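Local coordinates for interphotoreceptor retinoid-binding protein (Xenopus laevis, PDB 1J7X), which probably binds retinoids, such as retinol and retinal, and helps carry them across the space between the retinal pigment epithelium and the photoreceptors, at residues A[102-105]-A[106-110]; A[119-122]-A[123-127]; A[156-159]-A[160-164]. All coordinates share one frame; numbering follows the deposited sequence.

Contact 1 (A[102-105]-A[106-110])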
loop_
_atom_site.group_PDB
_atom_site.type_symbol
_atom_site.label_atom_id
_atom_site.label_comp_id
_atom_site.label_asym_id
_atom_site.label_seq_id
_atom_site.Cartn_x
_atom_site.Cartn_y
_atom_site.Cartn_z
ATOM N N SER A 102 -7.778 -17.043 15.420
ATOM C CA SER A 102 -8.965 -17.564 16.187
ATOM C C SER A 102 -9.870 -18.251 15.230
ATOM O O SER A 102 -9.952 -17.911 14.016
ATOM C CB SER A 102 -9.786 -16.412 16.877
ATOM O OG SER A 102 -8.969 -15.536 17.631
ATOM N N ILE A 103 -10.647 -19.206 15.737
ATOM C CA ILE A 103 -11.646 -19.787 14.927
ATOM C C ILE A 103 -12.932 -19.262 15.574
ATOM O O ILE A 103 -13.291 -19.680 16.700
ATOM C CB ILE A 103 -11.624 -21.296 14.943
ATOM C CG1 ILE A 103 -10.277 -21.876 14.480
ATOM C CG2 ILE A 103 -12.802 -21.824 14.125
ATOM C CD1 ILE A 103 -9.973 -21.442 13.060
ATOM N N LEU A 104 -13.600 -18.322 14.909
ATOM C CA LEU A 104 -14.816 -17.724 15.446
ATOM C C LEU A 104 -15.985 -18.678 15.255
ATOM O O LEU A 104 -15.973 -19.466 14.330
ATOM C CB LEU A 104 -15.135 -16.407 14.704
ATOM C CG LEU A 104 -13.969 -15.401 14.811
ATOM C CD1 LEU A 104 -14.294 -14.133 13.959
ATOM C CD2 LEU A 104 -13.505 -15.048 16.240
ATOM N N PRO A 105 -17.033 -18.541 16.056
ATOM C CA PRO A 105 -18.245 -19.350 15.918
ATOM C C PRO A 105 -18.770 -19.316 14.494
ATOM O O PRO A 105 -18.668 -18.334 13.722
ATOM C CB PRO A 105 -19.200 -18.701 16.940
ATOM C CG PRO A 105 -18.362 -18.169 17.951
ATOM C CD PRO A 105 -17.092 -17.612 17.186
ATOM N N GLY A 106 -19.270 -20.451 14.067
ATOM C CA GLY A 106 -19.712 -20.506 12.713
ATOM C C GLY A 106 -18.604 -20.897 11.805
ATOM O O GLY A 106 -18.793 -20.863 10.593
ATOM N N ASN A 107 -17.464 -21.308 12.391
ATOM C CA ASN A 107 -16.313 -21.776 11.592
ATOM C C ASN A 107 -15.735 -20.660 10.664
ATOM O O ASN A 107 -15.507 -20.899 9.532
ATOM C CB ASN A 107 -16.681 -22.944 10.712
ATOM C CG ASN A 107 -15.484 -23.679 10.187
ATOM O OD1 ASN A 107 -14.422 -23.682 10.834
ATOM N ND2 ASN A 107 -15.655 -24.330 9.042
ATOM N N ILE A 108 -15.575 -19.464 11.195
ATOM C CA ILE A 108 -15.040 -18.350 10.425
ATOM C C ILE A 108 -13.638 -18.122 11.010
ATOM O O ILE A 108 -13.530 -17.946 12.070
ATOM C CB ILE A 108 -15.838 -17.078 10.726
ATOM C CG1 ILE A 108 -17.314 -17.137 10.282
ATOM C CG2 ILE A 108 -15.148 -15.829 10.163
ATOM C CD1 ILE A 108 -17.313 -17.248 8.917
ATOM N N GLY A 109 -12.615 -18.130 10.185
ATOM C CA GLY A 109 -11.253 -17.933 10.605
ATOM C C GLY A 109 -11.023 -16.451 10.848
ATOM O O GLY A 109 -11.544 -15.630 10.030
ATOM N N TYR A 110 -10.252 -16.134 11.881
ATOM C CA TYR A 110 -9.870 -14.779 12.191
ATOM C C TYR A 110 -8.334 -14.705 12.271
ATOM O O TYR A 110 -7.702 -15.543 13.011
ATOM C CB TYR A 110 -10.422 -14.335 13.550
ATOM C CG TYR A 110 -9.952 -12.941 13.966
ATOM C CD1 TYR A 110 -10.558 -11.776 13.412
ATOM C CD2 TYR A 110 -8.900 -12.774 14.833
ATOM C CE1 TYR A 110 -10.118 -10.501 13.806
ATOM C CE2 TYR A 110 -8.461 -11.530 15.132
ATOM C CZ TYR A 110 -9.064 -10.372 14.650
ATOM O OH TYR A 110 -8.634 -9.153 15.054
#

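Contact 2 (A[119-122]-A[123-127])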
loop_
_atom_site.group_PDB
_atom_site.type_symbol
_atom_site.label_atom_id
_atom_site.label_comp_id
_atom_site.label_asym_id
_atom_site.label_seq_id
_atom_site.Cartn_x
_atom_site.Cartn_y
_atom_site.Cartn_z
ATOM N N VAL A 119 10.665 -9.625 3.197
ATOM C CA VAL A 119 10.609 -11.010 2.786
ATOM C C VAL A 119 11.786 -11.849 3.403
ATOM O O VAL A 119 11.674 -13.067 3.543
ATOM C CB VAL A 119 10.462 -11.153 1.255
ATOM C CG1 VAL A 119 11.746 -10.788 0.556
ATOM C CG2 VAL A 119 9.964 -12.555 0.886
ATOM N N SER A 120 12.904 -11.165 3.740
ATOM C CA SER A 120 14.041 -11.920 4.296
ATOM C C SER A 120 13.696 -12.479 5.677
ATOM O O SER A 120 14.209 -13.525 6.062
ATOM C CB SER A 120 15.293 -11.091 4.270
ATOM O OG SER A 120 15.193 -9.919 5.067
ATOM N N VAL A 121 12.830 -11.766 6.401
ATOM C CA VAL A 121 12.356 -12.144 7.681
ATOM C C VAL A 121 11.339 -13.228 7.564
ATOM O O VAL A 121 11.403 -14.269 8.260
ATOM C CB VAL A 121 11.852 -10.961 8.439
ATOM C CG1 VAL A 121 11.202 -11.434 9.762
ATOM C CG2 VAL A 121 13.029 -9.919 8.678
ATOM N N ILE A 122 10.376 -13.055 6.645
ATOM C CA ILE A 122 9.364 -14.027 6.452
ATOM C C ILE A 122 9.939 -15.349 6.066
ATOM O O ILE A 122 9.416 -16.387 6.460
ATOM C CB ILE A 122 8.261 -13.655 5.418
ATOM C CG1 ILE A 122 7.546 -12.380 5.837
ATOM C CG2 ILE A 122 7.242 -14.793 5.187
ATOM C CD1 ILE A 122 6.775 -12.539 7.174
ATOM N N ALA A 123 11.055 -15.312 5.336
ATOM C CA ALA A 123 11.722 -16.562 4.934
ATOM C C ALA A 123 12.083 -17.399 6.161
ATOM O O ALA A 123 11.660 -18.582 6.305
ATOM C CB ALA A 123 12.980 -16.218 4.163
ATOM N N LYS A 124 12.766 -16.784 7.101
ATOM C CA LYS A 124 13.134 -17.488 8.372
ATOM C C LYS A 124 11.942 -17.868 9.281
ATOM O O LYS A 124 11.958 -18.936 9.927
ATOM C CB LYS A 124 14.053 -16.577 9.141
ATOM C CG LYS A 124 15.414 -16.343 8.392
ATOM C CD LYS A 124 16.159 -17.695 8.096
ATOM C CE LYS A 124 17.501 -17.563 7.284
ATOM N NZ LYS A 124 17.329 -17.140 5.722
ATOM N N LEU A 125 10.854 -17.114 9.225
ATOM C CA LEU A 125 9.656 -17.439 10.020
ATOM C C LEU A 125 8.683 -18.356 9.357
ATOM O O LEU A 125 7.845 -18.973 10.042
ATOM C CB LEU A 125 8.917 -16.187 10.422
ATOM C CG LEU A 125 9.629 -15.049 11.088
ATOM C CD1 LEU A 125 8.676 -13.906 11.320
ATOM C CD2 LEU A 125 10.140 -15.546 12.421
ATOM N N ALA A 126 8.844 -18.591 8.050
ATOM C CA ALA A 126 7.837 -19.390 7.288
ATOM C C ALA A 126 7.482 -20.739 7.879
ATOM O O ALA A 126 6.316 -21.018 7.955
ATOM C CB ALA A 126 8.263 -19.581 5.836
ATOM N N PRO A 127 8.451 -21.548 8.293
ATOM C CA PRO A 127 8.154 -22.871 8.841
ATOM C C PRO A 127 7.233 -22.808 10.068
ATOM O O PRO A 127 6.448 -23.644 10.266
ATOM C CB PRO A 127 9.567 -23.427 9.197
ATOM C CG PRO A 127 10.423 -22.740 8.242
ATOM C CD PRO A 127 9.900 -21.362 8.207
HETATM O O HOH W 1 16.360 -14.917 4.683
#

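Contact 3 (A[156-159]-A[160-164])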
loop_
_atom_site.group_PDB
_atom_site.type_symbol
_atom_site.label_atom_id
_atom_site.label_comp_id
_atom_site.label_asym_id
_atom_site.label_seq_id
_atom_site.Cartn_x
_atom_site.Cartn_y
_atom_site.Cartn_z
ATOM N N THR A 156 8.055 -6.090 0.387
ATOM C CA THR A 156 8.763 -7.240 -0.276
ATOM C C THR A 156 8.118 -8.608 -0.135
ATOM O O THR A 156 8.223 -9.424 -1.011
ATOM C CB THR A 156 10.257 -7.349 0.185
ATOM O OG1 THR A 156 10.364 -7.544 1.609
ATOM C CG2 THR A 156 11.045 -6.071 -0.148
ATOM N N ALA A 157 7.360 -8.812 0.948
ATOM C CA ALA A 157 6.642 -10.104 1.148
ATOM C C ALA A 157 5.209 -10.096 0.716
ATOM O O ALA A 157 4.549 -11.079 0.823
ATOM C CB ALA A 157 6.701 -10.517 2.577
ATOM N N VAL A 158 4.698 -8.980 0.140
ATOM C CA VAL A 158 3.324 -8.972 -0.272
ATOM C C VAL A 158 2.965 -10.016 -1.315
ATOM O O VAL A 158 1.938 -10.653 -1.226
ATOM C CB VAL A 158 2.936 -7.540 -0.626
ATOM C CG1 VAL A 158 1.575 -7.439 -1.169
ATOM C CG2 VAL A 158 2.949 -6.632 0.634
ATOM N N PRO A 159 3.778 -10.156 -2.376
ATOM C CA PRO A 159 3.452 -11.169 -3.349
ATOM C C PRO A 159 3.357 -12.569 -2.773
ATOM O O PRO A 159 2.466 -13.337 -3.090
ATOM C CB PRO A 159 4.564 -11.017 -4.416
ATOM C CG PRO A 159 4.978 -9.523 -4.264
ATOM C CD PRO A 159 4.898 -9.264 -2.739
ATOM N N LEU A 160 4.274 -12.901 -1.907
ATOM C CA LEU A 160 4.313 -14.197 -1.259
ATOM C C LEU A 160 3.074 -14.403 -0.448
ATOM O O LEU A 160 2.429 -15.440 -0.545
ATOM C CB LEU A 160 5.598 -14.303 -0.405
ATOM C CG LEU A 160 5.664 -15.671 0.350
ATOM C CD1 LEU A 160 5.672 -16.772 -0.666
ATOM C CD2 LEU A 160 6.932 -15.743 1.226
ATOM N N LEU A 161 2.697 -13.423 0.377
ATOM C CA LEU A 161 1.481 -13.571 1.152
ATOM C C LEU A 161 0.265 -13.762 0.296
ATOM O O LEU A 161 -0.605 -14.566 0.551
ATOM C CB LEU A 161 1.305 -12.395 2.113
ATOM C CG LEU A 161 0.029 -12.364 2.908
ATOM C CD1 LEU A 161 -0.048 -13.548 3.774
ATOM C CD2 LEU A 161 -0.149 -11.128 3.831
ATOM N N LEU A 162 0.136 -12.942 -0.726
ATOM C CA LEU A 162 -0.993 -13.000 -1.573
ATOM C C LEU A 162 -1.169 -14.407 -2.165
ATOM O O LEU A 162 -2.277 -14.887 -2.345
ATOM C CB LEU A 162 -0.807 -11.995 -2.657
ATOM C CG LEU A 162 -1.086 -10.533 -2.357
ATOM C CD1 LEU A 162 -0.588 -9.658 -3.540
ATOM C CD2 LEU A 162 -2.507 -10.268 -2.129
ATOM N N SER A 163 -0.045 -15.052 -2.426
ATOM C CA SER A 163 -0.001 -16.399 -3.066
ATOM C C SER A 163 -0.680 -17.455 -2.278
ATOM O O SER A 163 -1.111 -18.459 -2.837
ATOM C CB SER A 163 1.411 -16.780 -3.379
ATOM O OG SER A 163 2.051 -15.830 -4.275
ATOM N N TYR A 164 -0.887 -17.226 -0.994
ATOM C CA TYR A 164 -1.668 -18.176 -0.187
ATOM C C TYR A 164 -3.157 -18.140 -0.476
ATOM O O TYR A 164 -3.914 -19.002 0.017
ATOM C CB TYR A 164 -1.405 -17.957 1.342
ATOM C CG TYR A 164 -0.057 -18.437 1.797
ATOM C CD1 TYR A 164 1.089 -17.660 1.662
ATOM C CD2 TYR A 164 0.071 -19.589 2.499
ATOM C CE1 TYR A 164 2.351 -18.077 2.022
ATOM C CE2 TYR A 164 1.350 -20.078 2.822
ATOM C CZ TYR A 164 2.458 -19.319 2.648
ATOM O OH TYR A 164 3.702 -19.787 3.060
HETATM O O HOH W 2 7.051 -11.745 -1.926
#

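Contact 1 (A[102-105]-A[106-110])
S102 and Y110 form a hydrogen-bonded antiparallel pair, each giving its N-H to the other's carbonyl O. S102 N reaches Y110 O at 2.8 Å, and the return bond from Y110 N to S102 O is equally short. L104 and I108 form the next hydrogen-bonded pair. Here L104 N donates to I108 O at 2.9 Å, while I108 N closes on L104 O at 3.2 Å, with its donor tilted 31° from the carbonyl plane. Between these pairs I103 and G109 make a non-hydrogen-bonded one, and the G109 backbone bonds instead to N142 and I144 on strand 142-146. This is the beta hairpin of strands 100-104 and 108-112, at one margin of the mixed sheet in a beta-beta-alpha spiral of the ClpP/crotonase kind. Its turn has type II backbone angles at P105 and G106 and runs into a G1 bulge, in which L104 is opposed by two residues, N107 and I108. G106 has a positive phi of 88°, and a CB there would strike the carbonyl O of P105. The N107 amide lies beside I103, OD1 standing 4.1 Å from I103 CG2, and its ND2 donates to the O of I139. On the face shared by L104 and Y110, CD1 of L104 rests 3.9 Å from Y110 CB. With CG anti to its own N (chi1 176°), Y110 carries its ring away from the turn, and the OH hydrogen-bonds D146. S102 OG has a weak bond to K100 NZ.

Contact 2 (A[119-122]-A[123-127])
V121 and L125, one helical turn apart, extend in the same direction from the helix, with CG1 of the valine 3.9 Å from CD1 of the leucine. The match depends on V121 placing CG1 opposite its backbone N (chi1 174°), which sends that branch along the helix toward the next turn. L125 CG also settles 3.4 Å from V121 O, the same oxygen that accepts the L125 N-H in its carbonyl plane. Two residues earlier, A123 N is bonded to V119 O; between these rungs S120 O lies 3.7 Å from K124 N and takes a water instead. A123 CB lies 3.5 Å from S120 O.

Another tie runs through solvent. K124 bends at chi2 (-57°) and chi4 (-70°), bringing its ammonium group back beside the first turn. NZ donates to a water 2.6 Å away, and this water donates a hydrogen bond to S120 O at 2.9 Å.

Further out, L125 packs on L91 and V95 of helix 88-98, whereas V121 is met by A81 and I84. The start of helix 119-137 is fixed by polar bonds from V119 N to T156 OG1 and from S120 OG to D118 OD2. In the fold, this helix is the connection of a beta-alpha-beta unit between the neighbouring parallel strands 108-112 and 142-146.

At the other end P127 has no N-H to give A123 O, and the helix kinks. A126 N makes only weak bonds, to I122 O at 2.8 Å and to A123 O. The chemistry is thus divided: apolar branches join the buried side to a neighbouring helix, while on the outer side the lysine's charge probably polarises the water that binds the S120 carbonyl.

Contact 3 (A[156-159]-A[160-164])
L162 runs alongside V158, CD1 of the leucine meeting CG1 of the valine at 3.9 Å. L162 CG is turned beside its own N (chi1 -79°), which lays the branch point just 3.2 Å from V158 O. That oxygen also takes the L162 N-H. F220, L223 and M224 of helix 216-226 cover the leucine, with L174 of strand 173-179 beside it, so the L162 side of the short helix 158-163 is packed against helix 216-226 and strand 173-179. L161 shares F220 with L162 but also touches F116 and W134.

S163 is oriented by hydrogen bonding. Its hydroxyl folds back beside its N (chi1 -59°), and OG donates to P159 O at 2.8 Å. S163 N reaches the same oxygen at 3.1 Å from the opposite face of the carbonyl plane, while H191 N bonds to OG. Replacing S163 by alanine would probably leave H191 N without this acceptor and P159 O with one of its two S163 donors.

Near the start of the helix, an ordered water links T156 and L160: it accepts from L160 N at 3.0 Å and donates to T156 O at 2.8 Å. Polar groups in this partly buried turn are therefore satisfied by a doubled grip on one carbonyl and by a water inserted where a direct helical bond would otherwise run.

Contact 1 belongs to the sheet margin, its centre about 27 Å from the chain's centre, and relies on paired backbone bonds across two strands. Contacts 2 and 3 are bonded along separate helices, 119-137 and 158-163; contact 3 lies deeper, its centre about 13 Å from the chain's, and none of its touching residues is exposed, whereas contact 2 keeps an outer polar side. These two meet directly: I122 CG1 packs 3.8 Å from A157 CB, and I122 CG2 against L160 CD2. Contact 1 stays apart, nearest atoms about 16 Å from contact 2 and about 12 Å from contact 3, though strand 108-112 leads in sequence to helix 119-137. Ordered waters bridge turns in both helices.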